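Local coordinates for protein nucleoporin nup120 (Schizosaccharomyces pombe, PDB 4GQ2) that serves as a structural component of the nuclear pore complex, the channel assembly of the nuclear envelope through which nuclear transport takes place, at residues A[116-121]-A[125-130]; A[136-141]-A[194-199]; A[610-615]-A[721-726]. All blocks are in the same frame, centred on the assembly; numbering follows the deposited sequence.

Contact 1 (A[116-121]-A[125-130]); sequences VAFSFS and DTTIIY
Ala117 and Tyr130 form one of the hydrogen-bonded pairs of an antiparallel beta hairpin, strands 115-121 and 126-133, the first two strands of a four-stranded sheet in the beta-propeller domain. Ala117 N gives to Tyr130 O at 2.8 Å, and Tyr130 N returns a bond to Ala117 O at 2.7 Å. Ser119 and Ile128 repeat the exchange two residues on, with Ile128 N reaching Ser119 O at 2.7 Å. Nearer the turn the Ser121-Thr126 pair is looser.

Between these pairs lie the non-hydrogen-bonded pairs Phe118-Ile129 and Phe120-Thr127, whose side chains share one face of the sheet. Ile129 runs alongside Phe118, pointing the same way, and its CG1 makes a CH-pi contact 3.9 Å from the centroid of the Phe118 ring, 26° off the ring normal. At the edge of the same ring sits Thr127 CG2. Ala117, Ser119, Ile128 and Tyr130 occupy the other face.

In the second shell, Tyr63 and Trp76 meet the Phe118 ring, while Met176 of the following sheet packs on Ala117 and Tyr130, so the hairpin is covered by neighbouring sheets. Tyr130 OH is taken up by Ser180 O, and Asp125 OD2 forms a salt bridge with Lys145. Asp125, which is less well ordered, also crosses the far end of Phe120, with OD1 near the ring edge at CZ. The Phe120 side chain stands at about a right angle to Thr127: its CG is anti to the backbone N (chi1 -177°), which turns the ring toward the partner strand and brings Phe120 CD1 within 3.3 Å of Thr127 OG1.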
# COMPACT_ATOMS: atom_id res chain seq x y z
N VAL A 116 31.40 -14.07 13.15
CA VAL A 116 30.51 -13.40 14.09
C VAL A 116 29.91 -14.43 15.04
O VAL A 116 29.34 -15.43 14.61
CB VAL A 116 29.37 -12.63 13.36
CG1 VAL A 116 28.48 -11.90 14.36
CG2 VAL A 116 29.92 -11.65 12.34
N ALA A 117 30.05 -14.19 16.34
CA ALA A 117 29.55 -15.11 17.35
C ALA A 117 28.91 -14.32 18.48
O ALA A 117 29.39 -13.25 18.85
CB ALA A 117 30.69 -15.98 17.88
N PHE A 118 27.82 -14.86 19.01
CA PHE A 118 27.04 -14.18 20.03
C PHE A 118 27.06 -14.91 21.36
O PHE A 118 27.20 -16.14 21.41
CB PHE A 118 25.59 -14.07 19.56
CG PHE A 118 25.33 -12.96 18.59
CD1 PHE A 118 25.78 -13.03 17.27
CD2 PHE A 118 24.59 -11.84 18.98
CE1 PHE A 118 25.53 -12.00 16.38
CE2 PHE A 118 24.34 -10.81 18.08
CZ PHE A 118 24.81 -10.89 16.78
N SER A 119 26.92 -14.15 22.44
CA SER A 119 26.72 -14.71 23.78
C SER A 119 25.91 -13.76 24.64
O SER A 119 25.92 -12.54 24.42
CB SER A 119 28.07 -15.02 24.44
OG SER A 119 27.89 -15.87 25.56
N PHE A 120 25.21 -14.31 25.63
CA PHE A 120 24.32 -13.52 26.48
C PHE A 120 24.61 -13.73 27.97
O PHE A 120 24.70 -14.87 28.43
CB PHE A 120 22.86 -13.86 26.17
CG PHE A 120 21.87 -13.05 26.95
CD1 PHE A 120 21.60 -11.73 26.60
CD2 PHE A 120 21.19 -13.62 28.02
CE1 PHE A 120 20.68 -10.98 27.32
CE2 PHE A 120 20.26 -12.88 28.74
CZ PHE A 120 20.01 -11.56 28.39
N SER A 121 24.76 -12.62 28.70
CA SER A 121 24.98 -12.62 30.15
C SER A 121 23.67 -12.45 30.91
O SER A 121 22.91 -11.52 30.63
CB SER A 121 25.94 -11.50 30.55
OG SER A 121 25.32 -10.23 30.42
N ASP A 125 22.01 -8.26 31.98
CA ASP A 125 21.05 -8.41 30.87
C ASP A 125 21.55 -7.81 29.55
O ASP A 125 20.85 -7.02 28.91
CB ASP A 125 19.69 -7.82 31.27
CG ASP A 125 18.53 -8.45 30.52
OD1 ASP A 125 18.17 -9.61 30.84
OD2 ASP A 125 17.96 -7.79 29.63
N THR A 126 22.76 -8.19 29.14
CA THR A 126 23.38 -7.65 27.93
C THR A 126 23.86 -8.74 26.97
O THR A 126 24.29 -9.82 27.38
CB THR A 126 24.54 -6.66 28.26
OG1 THR A 126 25.36 -6.49 27.10
CG2 THR A 126 25.41 -7.17 29.40
N THR A 127 23.75 -8.44 25.67
CA THR A 127 24.18 -9.35 24.62
C THR A 127 25.57 -8.94 24.11
O THR A 127 25.86 -7.76 23.95
CB THR A 127 23.17 -9.40 23.45
OG1 THR A 127 21.87 -9.72 23.95
CG2 THR A 127 23.56 -10.44 22.42
N ILE A 128 26.40 -9.95 23.86
CA ILE A 128 27.79 -9.76 23.43
C ILE A 128 27.98 -10.26 22.00
O ILE A 128 27.43 -11.30 21.62
CB ILE A 128 28.75 -10.50 24.41
CG1 ILE A 128 29.16 -9.58 25.56
CG2 ILE A 128 29.99 -11.03 23.71
CD1 ILE A 128 28.16 -9.49 26.69
N ILE A 129 28.73 -9.51 21.20
CA ILE A 129 29.18 -10.01 19.90
C ILE A 129 30.70 -10.12 19.83
O ILE A 129 31.42 -9.15 20.09
CB ILE A 129 28.70 -9.12 18.73
CG1 ILE A 129 27.20 -8.88 18.80
CG2 ILE A 129 29.07 -9.77 17.39
CD1 ILE A 129 26.76 -7.69 17.99
N TYR A 130 31.18 -11.31 19.47
CA TYR A 130 32.56 -11.52 19.07
C TYR A 130 32.65 -11.42 17.55
O TYR A 130 31.89 -12.09 16.84
CB TYR A 130 33.04 -12.92 19.47
CG TYR A 130 33.02 -13.22 20.95
CD1 TYR A 130 34.08 -12.85 21.78
CD2 TYR A 130 31.95 -13.91 21.51
CE1 TYR A 130 34.07 -13.14 23.13
CE2 TYR A 130 31.92 -14.21 22.87
CZ TYR A 130 32.98 -13.82 23.67
OH TYR A 130 32.95 -14.12 25.02

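Contact 2 (A[136-141]-A[194-199]); sequences RVLYYI and TKIILN
Leu138 and Ile196 reach toward each other tip to tip, Leu138 CD2 coming to 3.9 Å from Ile196 CG2. The same methyl also meets Ile196 CD1 at 4.1 Å, so it faces both branches of the isoleucine, and it lies 4.2 Å from Leu198 CD2. This part of the contact is purely aliphatic: a single leucine methyl is received by two alternate residues of the opposing strand.

The aliphatic-aromatic part belongs to Tyr140 and Leu198, whose side chains pass at a slant. Leu198 CD1 approaches Tyr140 CD1 to 3.5 Å and stays close to CE1 next to it, neither squarely over the ring nor in its plane. With CG anti to the backbone N (chi1 -178°), Tyr140 extends its ring toward strand 193-199.

Strands 138-143 and 193-199 are each the third of a four-stranded antiparallel sheet, and these sheets are successive blades of the beta-propeller domain; the contact is thus face-to-face packing of two blades, with the short segment axes 10.8 Å apart at closest and 45° between their directions. Alternate residues on both strands turn inward, and all four that touch are buried. Ile132 and Phe168 add further apolar cover, on Leu138 and Ile196 respectively.

The hydroxyl of Tyr140 is bound outside the two segments: OH is hydrogen-bonded to Thr181 O, in the loop between strands 173-178 and 183-188.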
# COMPACT_ATOMS: atom_id res chain seq x y z
N ARG A 136 42.46 -9.74 11.24
CA ARG A 136 42.70 -10.63 12.38
C ARG A 136 42.65 -9.95 13.74
O ARG A 136 43.26 -10.44 14.69
CB ARG A 136 43.99 -11.44 12.23
CG ARG A 136 43.91 -12.51 11.16
CD ARG A 136 45.23 -13.25 11.05
NE ARG A 136 45.40 -13.84 9.73
CZ ARG A 136 46.39 -14.67 9.39
NH1 ARG A 136 47.30 -15.01 10.29
NH2 ARG A 136 46.45 -15.15 8.16
N VAL A 137 41.91 -8.85 13.83
CA VAL A 137 41.59 -8.22 15.11
C VAL A 137 40.31 -8.85 15.68
O VAL A 137 39.33 -9.03 14.96
CB VAL A 137 41.41 -6.69 14.96
CG1 VAL A 137 41.13 -6.05 16.31
CG2 VAL A 137 42.66 -6.06 14.35
N LEU A 138 40.32 -9.20 16.96
CA LEU A 138 39.13 -9.70 17.65
C LEU A 138 38.42 -8.57 18.38
O LEU A 138 39.01 -7.87 19.20
CB LEU A 138 39.50 -10.82 18.63
CG LEU A 138 38.45 -11.22 19.68
CD1 LEU A 138 37.27 -11.97 19.08
CD2 LEU A 138 39.08 -12.04 20.79
N TYR A 139 37.14 -8.40 18.07
CA TYR A 139 36.36 -7.34 18.68
C TYR A 139 35.33 -7.90 19.63
O TYR A 139 34.67 -8.89 19.33
CB TYR A 139 35.69 -6.49 17.62
CG TYR A 139 36.64 -5.75 16.72
CD1 TYR A 139 37.15 -4.50 17.07
CD2 TYR A 139 37.03 -6.30 15.49
CE1 TYR A 139 38.02 -3.81 16.23
CE2 TYR A 139 37.89 -5.62 14.64
CZ TYR A 139 38.38 -4.38 15.01
OH TYR A 139 39.24 -3.71 14.17
N TYR A 140 35.20 -7.25 20.78
CA TYR A 140 34.28 -7.69 21.82
C TYR A 140 33.26 -6.57 22.04
O TYR A 140 33.53 -5.59 22.75
CB TYR A 140 35.06 -8.02 23.10
CG TYR A 140 34.22 -8.53 24.24
CD1 TYR A 140 33.89 -9.88 24.34
CD2 TYR A 140 33.77 -7.68 25.24
CE1 TYR A 140 33.13 -10.36 25.40
CE2 TYR A 140 33.01 -8.14 26.30
CZ TYR A 140 32.69 -9.48 26.38
OH TYR A 140 31.93 -9.91 27.44
N ILE A 141 32.09 -6.74 21.42
CA ILE A 141 31.07 -5.68 21.37
C ILE A 141 29.89 -5.96 22.30
O ILE A 141 29.23 -7.00 22.19
CB ILE A 141 30.55 -5.46 19.93
CG1 ILE A 141 31.70 -5.05 19.00
CG2 ILE A 141 29.46 -4.40 19.90
CD1 ILE A 141 31.41 -5.30 17.53
N THR A 194 42.49 -22.63 19.53
CA THR A 194 42.80 -21.80 20.69
C THR A 194 41.56 -21.47 21.52
O THR A 194 40.45 -21.42 20.99
CB THR A 194 43.52 -20.49 20.28
OG1 THR A 194 43.88 -19.75 21.46
CG2 THR A 194 42.62 -19.61 19.42
N LYS A 195 41.75 -21.28 22.82
CA LYS A 195 40.70 -20.71 23.65
C LYS A 195 41.16 -19.34 24.12
O LYS A 195 42.10 -19.22 24.91
CB LYS A 195 40.37 -21.62 24.84
CG LYS A 195 39.17 -21.14 25.65
CD LYS A 195 39.02 -21.87 26.97
CE LYS A 195 38.25 -23.18 26.82
NZ LYS A 195 38.18 -23.92 28.10
N ILE A 196 40.50 -18.31 23.61
CA ILE A 196 40.77 -16.94 24.04
C ILE A 196 39.89 -16.61 25.25
O ILE A 196 38.67 -16.69 25.16
CB ILE A 196 40.53 -15.94 22.89
CG1 ILE A 196 41.43 -16.30 21.69
CG2 ILE A 196 40.78 -14.51 23.36
CD1 ILE A 196 41.03 -15.66 20.38
N ILE A 197 40.53 -16.27 26.37
CA ILE A 197 39.82 -15.92 27.60
C ILE A 197 40.07 -14.46 27.95
O ILE A 197 41.22 -14.03 28.12
CB ILE A 197 40.21 -16.81 28.81
CG1 ILE A 197 40.00 -18.29 28.51
CG2 ILE A 197 39.41 -16.42 30.06
CD1 ILE A 197 41.27 -19.02 28.13
N LEU A 198 38.98 -13.69 28.06
CA LEU A 198 39.07 -12.25 28.26
C LEU A 198 38.68 -11.86 29.67
O LEU A 198 37.86 -12.51 30.32
CB LEU A 198 38.16 -11.52 27.27
CG LEU A 198 38.07 -12.02 25.83
CD1 LEU A 198 36.71 -11.66 25.25
CD2 LEU A 198 39.19 -11.48 24.97
N ASN A 199 39.30 -10.78 30.14
CA ASN A 199 38.90 -10.13 31.37
C ASN A 199 38.35 -8.77 30.96
O ASN A 199 39.10 -7.82 30.77
CB ASN A 199 40.10 -9.98 32.31
CG ASN A 199 39.73 -10.09 33.78
OD1 ASN A 199 38.64 -10.57 34.13
ND2 ASN A 199 40.64 -9.68 34.65

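Contact 3 (A[610-615]-A[721-726]); sequences YSLFDT and LFLSLL
Leu612, in the first turn of helix 612-624, extends both of its methyl groups to helix 719-739 in a small helix-to-helix contact of the Nup120 helical domain. All the packing across it is apolar. Leu612 CD2 lies 3.7 Å from Phe722 CD2, at a slant to the ring, as the two side chains slide past each other in opposite directions. The other branch, Leu612 CD1, comes to 3.6 Å from Leu723 CD1 and almost as near to Leu723 CG. Having CG anti to the backbone N (chi1 -162°) sends the leucine outward from its helix, so that one methyl meets each of two consecutive residues, Phe722 and Leu723.

Burial is uneven across this patch. Phe722 is enclosed, with Leu603 of helix 590-605 and Ile697 of helix 672-703 against it and Leu726 CG 3.7 Å above the plane of the Phe722 ring, toward its rim, whereas Leu723 is solvent-exposed at the border. Leu612 therefore rests on the outer margin of a core supplied largely by other helices.

The polar bonds at the start of helix 612-624 are local to segment 610-615. Ser611 is the N-cap: its OG accepts from Asp614 N at 3.3 Å, with an angle of 147° at the hydrogen. A weak bond runs the other way, from Ser611 OG to Asp614 OD2 at 2.9 Å.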
# COMPACT_ATOMS: atom_id res chain seq x y z
N TYR A 610 -30.32 -1.82 -9.50
CA TYR A 610 -31.16 -2.85 -10.09
C TYR A 610 -31.46 -3.91 -9.05
O TYR A 610 -30.85 -3.94 -7.97
CB TYR A 610 -30.47 -3.53 -11.28
CG TYR A 610 -29.81 -2.64 -12.30
CD1 TYR A 610 -30.56 -1.79 -13.12
CD2 TYR A 610 -28.43 -2.68 -12.48
CE1 TYR A 610 -29.94 -0.99 -14.06
CE2 TYR A 610 -27.81 -1.88 -13.42
CZ TYR A 610 -28.56 -1.04 -14.21
OH TYR A 610 -27.93 -0.25 -15.14
N SER A 611 -32.39 -4.79 -9.39
CA SER A 611 -32.61 -6.00 -8.63
C SER A 611 -31.33 -6.83 -8.69
O SER A 611 -30.45 -6.58 -9.51
CB SER A 611 -33.75 -6.80 -9.24
OG SER A 611 -33.42 -7.24 -10.55
N LEU A 612 -31.25 -7.83 -7.83
CA LEU A 612 -30.12 -8.74 -7.80
C LEU A 612 -29.83 -9.37 -9.18
O LEU A 612 -28.70 -9.36 -9.64
CB LEU A 612 -30.36 -9.82 -6.74
CG LEU A 612 -29.14 -10.61 -6.26
CD1 LEU A 612 -29.34 -11.01 -4.81
CD2 LEU A 612 -28.90 -11.84 -7.12
N PHE A 613 -30.86 -9.90 -9.83
CA PHE A 613 -30.65 -10.70 -11.03
C PHE A 613 -30.57 -9.88 -12.32
O PHE A 613 -30.17 -10.40 -13.36
CB PHE A 613 -31.64 -11.85 -11.11
CG PHE A 613 -31.40 -12.91 -10.07
CD1 PHE A 613 -32.00 -12.83 -8.82
CD2 PHE A 613 -30.54 -13.98 -10.34
CE1 PHE A 613 -31.76 -13.80 -7.85
CE2 PHE A 613 -30.30 -14.95 -9.38
CZ PHE A 613 -30.91 -14.86 -8.13
N ASP A 614 -30.95 -8.61 -12.24
CA ASP A 614 -30.66 -7.67 -13.31
C ASP A 614 -29.17 -7.34 -13.33
O ASP A 614 -28.56 -7.22 -14.40
CB ASP A 614 -31.48 -6.38 -13.16
CG ASP A 614 -32.93 -6.55 -13.56
OD1 ASP A 614 -33.24 -7.44 -14.38
OD2 ASP A 614 -33.77 -5.77 -13.05
N THR A 615 -28.58 -7.19 -12.14
CA THR A 615 -27.16 -6.86 -12.00
C THR A 615 -26.26 -7.99 -12.50
O THR A 615 -25.30 -7.74 -13.23
CB THR A 615 -26.78 -6.47 -10.55
OG1 THR A 615 -27.30 -7.43 -9.62
CG2 THR A 615 -27.32 -5.10 -10.19
N LEU A 721 -25.90 -17.09 -1.92
CA LEU A 721 -24.52 -17.47 -2.17
C LEU A 721 -23.78 -16.32 -2.87
O LEU A 721 -22.66 -15.99 -2.50
CB LEU A 721 -24.46 -18.77 -2.98
CG LEU A 721 -23.09 -19.26 -3.47
CD1 LEU A 721 -22.10 -19.44 -2.32
CD2 LEU A 721 -23.23 -20.55 -4.27
N PHE A 722 -24.42 -15.72 -3.88
CA PHE A 722 -23.85 -14.59 -4.60
C PHE A 722 -23.61 -13.39 -3.68
O PHE A 722 -22.51 -12.82 -3.68
CB PHE A 722 -24.75 -14.20 -5.78
CG PHE A 722 -24.32 -12.94 -6.48
CD1 PHE A 722 -23.04 -12.82 -7.01
CD2 PHE A 722 -25.21 -11.88 -6.62
CE1 PHE A 722 -22.65 -11.66 -7.66
CE2 PHE A 722 -24.82 -10.71 -7.27
CZ PHE A 722 -23.54 -10.61 -7.79
N LEU A 723 -24.62 -13.02 -2.89
CA LEU A 723 -24.51 -11.89 -1.96
C LEU A 723 -23.37 -12.09 -0.97
O LEU A 723 -22.63 -11.15 -0.66
CB LEU A 723 -25.82 -11.64 -1.23
CG LEU A 723 -26.90 -10.92 -2.04
CD1 LEU A 723 -28.25 -11.01 -1.35
CD2 LEU A 723 -26.53 -9.46 -2.31
N SER A 724 -23.26 -13.31 -0.47
CA SER A 724 -22.21 -13.73 0.44
C SER A 724 -20.81 -13.56 -0.20
O SER A 724 -19.86 -13.19 0.47
CB SER A 724 -22.43 -15.21 0.79
OG SER A 724 -21.49 -15.65 1.75
N LEU A 725 -20.71 -13.85 -1.49
CA LEU A 725 -19.46 -13.71 -2.22
C LEU A 725 -19.10 -12.24 -2.44
O LEU A 725 -17.93 -11.86 -2.32
CB LEU A 725 -19.51 -14.46 -3.55
CG LEU A 725 -19.48 -15.98 -3.43
CD1 LEU A 725 -19.85 -16.57 -4.78
CD2 LEU A 725 -18.12 -16.49 -2.98
N LEU A 726 -20.11 -11.43 -2.74
CA LEU A 726 -19.93 -10.00 -2.93
C LEU A 726 -19.43 -9.36 -1.64
O LEU A 726 -18.63 -8.42 -1.67
CB LEU A 726 -21.24 -9.34 -3.36
CG LEU A 726 -21.63 -9.31 -4.83
CD1 LEU A 726 -22.94 -8.54 -4.99
CD2 LEU A 726 -20.54 -8.67 -5.69

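In the fold
Contacts 1 and 2 are neighbours in the beta-propeller domain, their centres 12 Å apart. Strands 126-133 and 138-143 lie side by side in one sheet, where Ile129 N probably bonds to Ile141 O at 2.7 Å; Tyr130 packs on both Tyr140 and Leu198. Contact 1 pairs the first two strands of that sheet, and contact 2 packs the sheet on the next. Contact 3 follows much later in the chain, in the helical domain, about 61 Å from contact 1 and 71 Å from contact 2 between centres, and across the chain's centre from both. The three follow in series, marking the propeller and helical parts of a structural nucleoporin.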